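Lv-ranaspumin (Lv-RSN-1) (Leptodactylus vastus, PDB 4K82) serves as a surfactant protein of the frog's foam nest, probably acting at the air-water interface to help the foam form and persist. Local coordinates at residues V35-C38 and A39-G43; G95-K98 and L99-L103; V135-L138 and K139-Y143; F183-G187 and I188-E192. All blocks are in the same frame, centred on the assembly; numbering follows the deposited sequence.

From the N terminus, contacts 1, 2 and 3 each lie within one helix, 29-42, 89-102 and 133-144, and close nothing longer than a helical turn. Contact 4 closes the tight turn at D186-G187 between strands 182-185 and 188-191. All four are in series, so none encloses or crosses another. Contacts 1 and 2 do meet in space: I37 CD1 lies 3.7 Å from L100 CD1, packing helix 29-42 on helix 89-102. V135 of contact 3 touches the earlier part of helix 29-42. The centres of contacts 2 and 4 are about 43 Å apart. The hairpin of contact 4 packs on helices 152-165 and 196-212.

Contact 1: V35-C38 and A39-G43; sequences VIIC and AYQNG
V35 O continues the i to i+4 bonding of helix 29-42, accepting from A39 N at 2.9 Å, and A39 CB rests against the same carbonyl oxygen. The valine side chain packs on V113 and T117 of helix 107-121. I36 continues with a straighter bond, the N-H of Y40 N pointing at I36 O with an angle of 170°, while its side chain packs on L57 and T61 of helix 48-64. At I37 side chains join in. Beyond the bond from Q41 N to I37 O (3.0 Å), the two side chains run alongside each other, and I37 CG2 touches Q41 OE1 at 3.7 Å. The glutamine is extended past CG (chi2 173°), which lays its amide beside this methyl and carries NE2 on to Q94 OE1 of helix 89-102. With an alanine in place of Q41, Q94 OE1 would probably lose this donor and I37 CG2 part of its cover. C38 O is gripped twice by one residue, from N42 N at 2.9 Å and from N42 ND2 at 3.0 Å. The second bond is fairly straight (159°) and leaves in the amide plane, so it fixes the rotation of the asparagine amide. C38 SG forms the disulfide with C114. With G43 leaving helical geometry, this is the C-terminal end of an alpha helix, here stapled to helix 107-121 in a mainly helical protein.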
loop_
_atom_site.group_PDB
_atom_site.type_symbol
_atom_site.label_atom_id
_atom_site.label_comp_id
_atom_site.label_asym_id
_atom_site.label_seq_id
_atom_site.Cartn_x
_atom_site.Cartn_y
_atom_site.Cartn_z
ATOM N N VAL A 35 2.296 -0.189 -4.121
ATOM C CA VAL A 35 0.855 -0.230 -3.911
ATOM C C VAL A 35 0.093 0.074 -5.196
ATOM O O VAL A 35 -0.812 -0.663 -5.573
ATOM C CB VAL A 35 0.427 0.755 -2.816
ATOM C CG1 VAL A 35 -1.087 0.853 -2.753
ATOM C CG2 VAL A 35 1.022 0.337 -1.466
ATOM N N ILE A 36 0.478 1.147 -5.876
ATOM C CA ILE A 36 -0.174 1.532 -7.122
ATOM C C ILE A 36 -0.032 0.472 -8.207
ATOM O O ILE A 36 -1.018 0.061 -8.819
ATOM C CB ILE A 36 0.391 2.857 -7.611
ATOM C CG1 ILE A 36 0.018 3.947 -6.613
ATOM C CG2 ILE A 36 -0.154 3.199 -9.003
ATOM C CD1 ILE A 36 0.794 5.241 -6.823
ATOM N N ILE A 37 1.196 0.017 -8.419
ATOM C CA ILE A 37 1.459 -1.000 -9.429
ATOM C C ILE A 37 0.696 -2.294 -9.135
ATOM O O ILE A 37 0.049 -2.872 -10.005
ATOM C CB ILE A 37 2.971 -1.286 -9.528
ATOM C CG1 ILE A 37 3.669 -0.108 -10.219
ATOM C CG2 ILE A 37 3.221 -2.547 -10.335
ATOM C CD1 ILE A 37 5.162 -0.036 -9.925
ATOM N N CYS A 38 0.731 -2.739 -7.896
ATOM C CA CYS A 38 0.088 -4.002 -7.597
ATOM C C CYS A 38 -1.434 -3.883 -7.565
ATOM O O CYS A 38 -2.132 -4.829 -7.895
ATOM C CB CYS A 38 0.687 -4.616 -6.332
ATOM S SG CYS A 38 2.428 -5.017 -6.613
ATOM N N ALA A 39 -1.951 -2.710 -7.207
ATOM C CA ALA A 39 -3.390 -2.497 -7.263
ATOM C C ALA A 39 -3.862 -2.590 -8.706
ATOM O O ALA A 39 -4.852 -3.248 -9.017
ATOM C CB ALA A 39 -3.756 -1.138 -6.673
ATOM N N TYR A 40 -3.147 -1.913 -9.596
ATOM C CA TYR A 40 -3.480 -1.988 -11.005
ATOM C C TYR A 40 -3.432 -3.426 -11.525
ATOM O O TYR A 40 -4.348 -3.870 -12.217
ATOM C CB TYR A 40 -2.557 -1.077 -11.832
ATOM C CG TYR A 40 -3.015 -0.974 -13.258
ATOM C CD1 TYR A 40 -2.681 -1.955 -14.182
ATOM C CD2 TYR A 40 -3.812 0.081 -13.673
ATOM C CE1 TYR A 40 -3.127 -1.883 -15.491
ATOM C CE2 TYR A 40 -4.259 0.160 -14.982
ATOM C CZ TYR A 40 -3.915 -0.835 -15.878
ATOM O OH TYR A 40 -4.352 -0.777 -17.188
ATOM N N GLN A 41 -2.375 -4.155 -11.173
ATOM C CA GLN A 41 -2.143 -5.489 -11.719
ATOM C C GLN A 41 -3.101 -6.533 -11.167
ATOM O O GLN A 41 -3.386 -7.526 -11.847
ATOM C CB GLN A 41 -0.710 -5.946 -11.443
ATOM C CG GLN A 41 0.371 -5.262 -12.268
ATOM C CD GLN A 41 1.759 -5.649 -11.811
ATOM O OE1 GLN A 41 1.974 -5.986 -10.636
ATOM N NE2 GLN A 41 2.716 -5.576 -12.714
ATOM N N ASN A 42 -3.589 -6.321 -9.948
ATOM C CA ASN A 42 -4.364 -7.354 -9.256
ATOM C C ASN A 42 -5.837 -7.060 -9.028
ATOM O O ASN A 42 -6.597 -7.978 -8.734
ATOM C CB ASN A 42 -3.704 -7.707 -7.918
ATOM C CG ASN A 42 -2.384 -8.427 -8.095
ATOM O OD1 ASN A 42 -2.355 -9.643 -8.298
ATOM N ND2 ASN A 42 -1.283 -7.684 -8.038
ATOM N N GLY A 43 -6.244 -5.800 -9.156
ATOM C CA GLY A 43 -7.638 -5.422 -8.973
ATOM C C GLY A 43 -8.582 -6.201 -9.869
ATOM O O GLY A 43 -8.283 -6.433 -11.036
#

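Contact 2: G95-K98 and L99-L103; sequences GLYK and LLKEL
L96 and L100 meet on the tightly packed side of this stretch, where L100 CG sits 3.3 Å from L96 O and the side chains touch more lightly, L96 CD1 to L100 CG at 4.4 Å. The backbone bond beneath, from L100 N to L96 O, is short at 2.8 Å. Next to it L99 CB lies 3.3 Å from G95 O. Both L99 and L100 are buried, under T16, L19 and L23 of helix 14-24, and L100 also packs on I37. This is the last part of the amphipathic helix 89-102, its leucines turned into the helical bundle and its charged residues outward. On the outer side the tyrosine-lysine pair is looser. K101 CD stands over one face of the Y97 ring, 4.0 Å from the ring centroid and 14° off its normal, displaced toward the rim, a CH-pi contact. Bends at chi3 (71°) and chi4 (89°) then carry the lysine's amine past the ring's end, where NZ is 3.8 Å from Y97 OH and forms a long, weak ion pair with E107. A serine in place of Y97 is likely to deprive the K101 methylenes of their support and open a gap beside F110 and Q41. K98 and E102 lie at the solvent side, joined through the backbone by the bond from E102 N to K98 O at 3.0 Å.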
loop_
_atom_site.group_PDB
_atom_site.type_symbol
_atom_site.label_atom_id
_atom_site.label_comp_id
_atom_site.label_asym_id
_atom_site.label_seq_id
_atom_site.Cartn_x
_atom_site.Cartn_y
_atom_site.Cartn_z
ATOM N N GLY A 95 5.645 -0.601 -17.796
ATOM C CA GLY A 95 6.899 0.095 -18.031
ATOM C C GLY A 95 7.579 0.541 -16.750
ATOM O O GLY A 95 8.793 0.375 -16.567
ATOM N N LEU A 96 6.786 1.100 -15.843
ATOM C CA LEU A 96 7.302 1.572 -14.576
ATOM C C LEU A 96 7.848 0.402 -13.763
ATOM O O LEU A 96 8.932 0.487 -13.178
ATOM C CB LEU A 96 6.203 2.308 -13.803
ATOM C CG LEU A 96 6.652 2.894 -12.475
ATOM C CD1 LEU A 96 7.843 3.818 -12.720
ATOM C CD2 LEU A 96 5.496 3.641 -11.844
ATOM N N TYR A 97 7.100 -0.697 -13.737
ATOM C CA TYR A 97 7.531 -1.874 -12.999
ATOM C C TYR A 97 8.888 -2.375 -13.521
ATOM O O TYR A 97 9.812 -2.591 -12.743
ATOM C CB TYR A 97 6.456 -2.961 -13.083
ATOM C CG TYR A 97 6.781 -4.223 -12.318
ATOM C CD1 TYR A 97 7.241 -4.170 -11.010
ATOM C CD2 TYR A 97 6.627 -5.464 -12.910
ATOM C CE1 TYR A 97 7.534 -5.327 -10.315
ATOM C CE2 TYR A 97 6.915 -6.624 -12.224
ATOM C CZ TYR A 97 7.363 -6.549 -10.930
ATOM O OH TYR A 97 7.648 -7.716 -10.258
ATOM N N LYS A 98 8.997 -2.548 -14.836
ATOM C CA LYS A 98 10.261 -2.951 -15.459
ATOM C C LYS A 98 11.385 -1.971 -15.137
ATOM O O LYS A 98 12.504 -2.380 -14.801
ATOM C CB LYS A 98 10.104 -3.094 -16.976
ATOM C CG LYS A 98 9.095 -4.153 -17.410
ATOM C CD LYS A 98 9.036 -4.268 -18.934
ATOM C CE LYS A 98 7.650 -4.692 -19.433
ATOM N NZ LYS A 98 7.357 -6.150 -19.264
ATOM N N LEU A 99 11.081 -0.678 -15.224
ATOM C CA LEU A 99 12.059 0.353 -14.904
ATOM C C LEU A 99 12.562 0.222 -13.462
ATOM O O LEU A 99 13.766 0.335 -13.204
ATOM C CB LEU A 99 11.468 1.753 -15.138
ATOM C CG LEU A 99 12.411 2.929 -14.900
ATOM C CD1 LEU A 99 13.640 2.821 -15.789
ATOM C CD2 LEU A 99 11.688 4.251 -15.134
ATOM N N LEU A 100 11.643 -0.005 -12.523
ATOM C CA LEU A 100 12.020 -0.115 -11.121
ATOM C C LEU A 100 13.007 -1.261 -10.925
ATOM O O LEU A 100 13.984 -1.128 -10.198
ATOM C CB LEU A 100 10.792 -0.292 -10.218
ATOM C CG LEU A 100 9.922 0.955 -10.047
ATOM C CD1 LEU A 100 8.729 0.652 -9.151
ATOM C CD2 LEU A 100 10.735 2.117 -9.464
ATOM N N LYS A 101 12.771 -2.371 -11.615
ATOM C CA LYS A 101 13.674 -3.512 -11.533
ATOM C C LYS A 101 15.036 -3.187 -12.150
ATOM O O LYS A 101 16.071 -3.600 -11.629
ATOM C CB LYS A 101 13.037 -4.741 -12.180
ATOM C CG LYS A 101 11.766 -5.194 -11.477
ATOM C CD LYS A 101 10.908 -6.068 -12.381
ATOM C CE LYS A 101 11.526 -7.441 -12.613
ATOM N NZ LYS A 101 11.108 -8.442 -11.587
ATOM N N GLU A 102 15.033 -2.429 -13.243
ATOM C CA GLU A 102 16.277 -1.967 -13.858
ATOM C C GLU A 102 17.069 -1.057 -12.920
ATOM O O GLU A 102 18.299 -1.021 -12.971
ATOM C CB GLU A 102 16.002 -1.240 -15.181
ATOM C CG GLU A 102 15.610 -2.162 -16.332
ATOM C CD GLU A 102 15.406 -1.417 -17.642
ATOM O OE1 GLU A 102 15.406 -0.167 -17.623
ATOM O OE2 GLU A 102 15.245 -2.079 -18.693
ATOM N N LEU A 103 16.362 -0.325 -12.061
ATOM C CA LEU A 103 17.006 0.563 -11.096
ATOM C C LEU A 103 17.434 -0.165 -9.828
ATOM O O LEU A 103 17.917 0.465 -8.876
ATOM C CB LEU A 103 16.083 1.719 -10.727
ATOM C CG LEU A 103 15.664 2.626 -11.879
ATOM C CD1 LEU A 103 14.837 3.782 -11.330
ATOM C CD2 LEU A 103 16.878 3.126 -12.641
#

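Contact 3: V135-L138 and K139-Y143; sequences VKFL and KDLKY
F137 and L141 supply the aromatic contact: L141 CD1 sits over one face of the phenylalanine ring, 3.9 Å from its centroid and 22° off the normal, a CH-pi approach shifted toward the rim. Its shortest reach is to F137 CZ, at 3.7 Å. F137 CG is anti to the backbone N (chi1 176°), which stands the ring out from the helix with a slight lean toward the next turn, and L141 CD1 reaches back over it. A second apolar contact is aliphatic, K139 CE passing V135 CG1 at 3.8 Å, so the lysine's hydrocarbon part lies across the valine before its last bend.

The backbone bonds are regular i to i+4 links, as in K139 N to V135 O at 2.9 Å and K142 N to L138 O, also 2.9 Å. They define the alpha helix 133-144; it is amphipathic, with F137, L138 and L141 forming an apolar stripe and lysines and D140 on other sides. F137 and L141 both touch L206 of helix 196-212, L138 touches V210 there, and F137 also reaches I162 and L163 of helix 152-165.

Charged ends turn to other parts of the fold. K139 NZ forms a salt bridge with D28, and K142 NZ bonds the carbonyls of V210 and I213, tying the helix to the C-terminal segment. D140 is modelled in a salt bridge with R165, although the place of its OD2 is doubtful. For the same reason the 4.4 Å from K136 NZ to D140 OD2, beyond salt-bridge range in any case, carries little weight.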
loop_
_atom_site.group_PDB
_atom_site.type_symbol
_atom_site.label_atom_id
_atom_site.label_comp_id
_atom_site.label_asym_id
_atom_site.label_seq_id
_atom_site.Cartn_x
_atom_site.Cartn_y
_atom_site.Cartn_z
ATOM N N VAL A 135 -0.620 3.458 2.967
ATOM C CA VAL A 135 0.654 3.773 3.603
ATOM C C VAL A 135 0.425 4.373 4.996
ATOM O O VAL A 135 1.164 4.064 5.932
ATOM C CB VAL A 135 1.522 4.701 2.729
ATOM C CG1 VAL A 135 2.835 5.025 3.428
ATOM C CG2 VAL A 135 1.787 4.048 1.381
ATOM N N LYS A 136 -0.616 5.196 5.123
ATOM C CA LYS A 136 -1.026 5.780 6.410
ATOM C C LYS A 136 -1.348 4.697 7.440
ATOM O O LYS A 136 -1.027 4.813 8.630
ATOM C CB LYS A 136 -2.290 6.619 6.220
ATOM C CG LYS A 136 -2.079 8.106 6.019
ATOM C CD LYS A 136 -3.402 8.868 6.155
ATOM C CE LYS A 136 -4.006 8.745 7.560
ATOM N NZ LYS A 136 -4.920 7.572 7.728
ATOM N N PHE A 137 -2.024 3.657 6.970
ATOM C CA PHE A 137 -2.409 2.524 7.800
ATOM C C PHE A 137 -1.167 1.786 8.298
ATOM O O PHE A 137 -1.070 1.414 9.482
ATOM C CB PHE A 137 -3.316 1.617 6.959
ATOM C CG PHE A 137 -3.731 0.334 7.635
ATOM C CD1 PHE A 137 -4.427 0.340 8.831
ATOM C CD2 PHE A 137 -3.479 -0.882 7.024
ATOM C CE1 PHE A 137 -4.826 -0.844 9.429
ATOM C CE2 PHE A 137 -3.884 -2.071 7.608
ATOM C CZ PHE A 137 -4.554 -2.054 8.815
ATOM N N LEU A 138 -0.206 1.590 7.404
ATOM C CA LEU A 138 1.020 0.903 7.778
ATOM C C LEU A 138 1.805 1.725 8.794
ATOM O O LEU A 138 2.358 1.170 9.740
ATOM C CB LEU A 138 1.876 0.590 6.552
ATOM C CG LEU A 138 1.215 -0.266 5.479
ATOM C CD1 LEU A 138 2.163 -0.393 4.300
ATOM C CD2 LEU A 138 0.865 -1.636 6.044
ATOM N N LYS A 139 1.841 3.043 8.595
ATOM C CA LYS A 139 2.498 3.942 9.546
ATOM C C LYS A 139 1.891 3.821 10.945
ATOM O O LYS A 139 2.617 3.708 11.940
ATOM C CB LYS A 139 2.406 5.397 9.065
ATOM C CG LYS A 139 3.209 5.726 7.829
ATOM C CD LYS A 139 2.870 7.145 7.377
ATOM C CE LYS A 139 3.623 7.546 6.123
ATOM N NZ LYS A 139 5.017 7.952 6.428
ATOM N N ASP A 140 0.567 3.848 11.029
ATOM C CA ASP A 140 -0.112 3.722 12.317
ATOM C C ASP A 140 0.182 2.377 12.984
ATOM O O ASP A 140 0.413 2.301 14.192
ATOM C CB ASP A 140 -1.620 3.869 12.146
ATOM C CG ASP A 140 -2.038 5.301 11.913
ATOM O OD1 ASP A 140 -1.424 6.193 12.532
ATOM O OD2 ASP A 140 -2.970 5.530 11.109
ATOM N N LEU A 141 0.179 1.312 12.195
ATOM C CA LEU A 141 0.507 -0.005 12.748
ATOM C C LEU A 141 1.941 -0.054 13.243
ATOM O O LEU A 141 2.214 -0.597 14.314
ATOM C CB LEU A 141 0.295 -1.105 11.700
ATOM C CG LEU A 141 -1.149 -1.388 11.292
ATOM C CD1 LEU A 141 -1.174 -2.495 10.225
ATOM C CD2 LEU A 141 -2.018 -1.764 12.487
ATOM N N LYS A 142 2.855 0.531 12.477
ATOM C CA LYS A 142 4.273 0.501 12.824
ATOM C C LYS A 142 4.552 1.167 14.178
ATOM O O LYS A 142 5.389 0.688 14.950
ATOM C CB LYS A 142 5.116 1.151 11.722
ATOM C CG LYS A 142 6.620 1.002 11.911
ATOM C CD LYS A 142 7.371 1.655 10.750
ATOM C CE LYS A 142 8.877 1.537 10.887
ATOM N NZ LYS A 142 9.326 0.116 10.932
ATOM N N TYR A 143 3.836 2.244 14.483
ATOM C CA TYR A 143 4.144 3.022 15.684
ATOM C C TYR A 143 3.171 2.846 16.855
ATOM O O TYR A 143 3.459 3.273 17.978
ATOM C CB TYR A 143 4.330 4.507 15.329
ATOM C CG TYR A 143 5.529 4.729 14.429
ATOM C CD1 TYR A 143 6.816 4.760 14.951
ATOM C CD2 TYR A 143 5.377 4.869 13.053
ATOM C CE1 TYR A 143 7.920 4.949 14.133
ATOM C CE2 TYR A 143 6.473 5.056 12.229
ATOM C CZ TYR A 143 7.740 5.096 12.769
ATOM O OH TYR A 143 8.827 5.286 11.941
#

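Contact 4: F183-G187 and I188-E192; sequences FVKDG and ILSFE
F183 and E192 bring their flat groups together, the phenyl ring and the carboxylate having planes 15° apart although the two side chains cross at about a right angle. The carboxylate approaches the ring obliquely, with E192 OE2 3.1 Å from F183 CD1 and OE1 3.3 Å from F183 CE1. At the ring's edge, near its plane, lies the carbonyl S190 O. The carboxylate also accepts a long bond from S190 OG, two residues back, to the anti lone pair of E192 OE2 at 3.3 Å, which may limit its turning.

Backbone bonds join the strands into a beta hairpin with a two-residue loop, D186 and G187 at the corners of a type I' turn. F183 pairs with S190 through two bonds, S190 N to F183 O being the shorter at 2.7 Å. At the turn end K185 N meets I188 O nearly head-on at 3.0 Å, whereas the return bond from I188 N comes in 52° above the carbonyl plane of K185 O. G187 has phi 84°, and a side chain there would be jammed against the preceding carbonyl oxygen.

F183, K185, I188 and S190 share one face of the hairpin, where K185 CB packs on S190 CB at 3.7 Å. I188 CG1 stands between the backbone N and the carbonyl carbon and approaches K185 O at 3.4 Å. From the other face V184 and L189 both rest on P152 at the start of helix 152-165, while F191 touches L198, L202 and I203 of helix 196-212.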
loop_
_atom_site.group_PDB
_atom_site.type_symbol
_atom_site.label_atom_id
_atom_site.label_comp_id
_atom_site.label_asym_id
_atom_site.label_seq_id
_atom_site.Cartn_x
_atom_site.Cartn_y
_atom_site.Cartn_z
ATOM N N PHE A 183 -8.925 -9.878 23.082
ATOM C CA PHE A 183 -8.651 -9.892 24.517
ATOM C C PHE A 183 -7.156 -9.867 24.755
ATOM O O PHE A 183 -6.376 -10.290 23.919
ATOM C CB PHE A 183 -9.127 -11.200 25.163
ATOM C CG PHE A 183 -10.593 -11.473 25.040
ATOM C CD1 PHE A 183 -11.101 -12.112 23.916
ATOM C CD2 PHE A 183 -11.457 -11.165 26.082
ATOM C CE1 PHE A 183 -12.451 -12.395 23.811
ATOM C CE2 PHE A 183 -12.812 -11.446 25.987
ATOM C CZ PHE A 183 -13.310 -12.062 24.847
ATOM N N VAL A 184 -6.756 -9.433 25.941
ATOM C CA VAL A 184 -5.425 -9.760 26.409
ATOM C C VAL A 184 -5.514 -11.131 27.065
ATOM O O VAL A 184 -6.395 -11.367 27.887
ATOM C CB VAL A 184 -4.925 -8.758 27.439
ATOM C CG1 VAL A 184 -3.505 -9.103 27.823
ATOM C CG2 VAL A 184 -4.972 -7.346 26.856
ATOM N N LYS A 185 -4.619 -12.030 26.676
ATOM C CA LYS A 185 -4.563 -13.380 27.225
ATOM C C LYS A 185 -3.099 -13.655 27.502
ATOM O O LYS A 185 -2.293 -13.629 26.583
ATOM C CB LYS A 185 -5.110 -14.374 26.190
ATOM C CG LYS A 185 -5.083 -15.844 26.588
ATOM C CD LYS A 185 -5.786 -16.693 25.522
ATOM C CE LYS A 185 -5.758 -18.184 25.854
ATOM N NZ LYS A 185 -4.408 -18.801 25.676
ATOM N N ASP A 186 -2.738 -13.894 28.764
ATOM C CA ASP A 186 -1.344 -14.203 29.092
ATOM C C ASP A 186 -0.352 -13.146 28.560
ATOM O O ASP A 186 0.756 -13.474 28.147
ATOM C CB ASP A 186 -0.991 -15.600 28.550
ATOM C CG ASP A 186 0.287 -16.165 29.149
ATOM O OD1 ASP A 186 0.439 -16.097 30.385
ATOM O OD2 ASP A 186 1.138 -16.673 28.380
ATOM N N GLY A 187 -0.750 -11.880 28.572
ATOM C CA GLY A 187 0.143 -10.806 28.151
ATOM C C GLY A 187 0.252 -10.506 26.654
ATOM O O GLY A 187 0.942 -9.563 26.255
ATOM N N ILE A 188 -0.407 -11.297 25.815
ATOM C CA ILE A 188 -0.423 -11.005 24.374
ATOM C C ILE A 188 -1.845 -10.769 23.861
ATOM O O ILE A 188 -2.825 -11.175 24.485
ATOM C CB ILE A 188 0.243 -12.110 23.526
ATOM C CG1 ILE A 188 -0.475 -13.447 23.696
ATOM C CG2 ILE A 188 1.709 -12.246 23.875
ATOM C CD1 ILE A 188 -0.092 -14.471 22.649
ATOM N N LEU A 189 -1.967 -10.095 22.723
ATOM C CA LEU A 189 -3.293 -9.922 22.148
ATOM C C LEU A 189 -3.792 -11.282 21.674
ATOM O O LEU A 189 -3.040 -12.079 21.110
ATOM C CB LEU A 189 -3.273 -8.910 20.994
ATOM C CG LEU A 189 -3.658 -7.465 21.325
ATOM C CD1 LEU A 189 -2.696 -6.826 22.307
ATOM C CD2 LEU A 189 -3.728 -6.648 20.038
ATOM N N SER A 190 -5.067 -11.550 21.925
ATOM C CA SER A 190 -5.674 -12.803 21.523
ATOM C C SER A 190 -6.875 -12.506 20.637
ATOM O O SER A 190 -7.778 -11.768 21.034
ATOM C CB SER A 190 -6.103 -13.588 22.760
ATOM O OG SER A 190 -6.606 -14.853 22.400
ATOM N N PHE A 191 -6.883 -13.075 19.436
ATOM C CA PHE A 191 -7.957 -12.812 18.491
ATOM C C PHE A 191 -8.829 -14.056 18.390
ATOM O O PHE A 191 -8.472 -15.032 17.719
ATOM C CB PHE A 191 -7.380 -12.430 17.127
ATOM C CG PHE A 191 -6.520 -11.185 17.154
ATOM C CD1 PHE A 191 -5.205 -11.242 17.594
ATOM C CD2 PHE A 191 -7.025 -9.965 16.730
ATOM C CE1 PHE A 191 -4.411 -10.117 17.621
ATOM C CE2 PHE A 191 -6.226 -8.820 16.752
ATOM C CZ PHE A 191 -4.916 -8.904 17.205
ATOM N N GLU A 192 -9.972 -14.019 19.064
ATOM C CA GLU A 192 -10.812 -15.208 19.210
ATOM C C GLU A 192 -12.010 -15.166 18.263
ATOM O O GLU A 192 -12.369 -14.107 17.749
ATOM C CB GLU A 192 -11.246 -15.344 20.677
ATOM C CG GLU A 192 -10.052 -15.458 21.632
ATOM C CD GLU A 192 -10.409 -15.246 23.096
ATOM O OE1 GLU A 192 -11.554 -15.564 23.493
ATOM O OE2 GLU A 192 -9.534 -14.756 23.852
#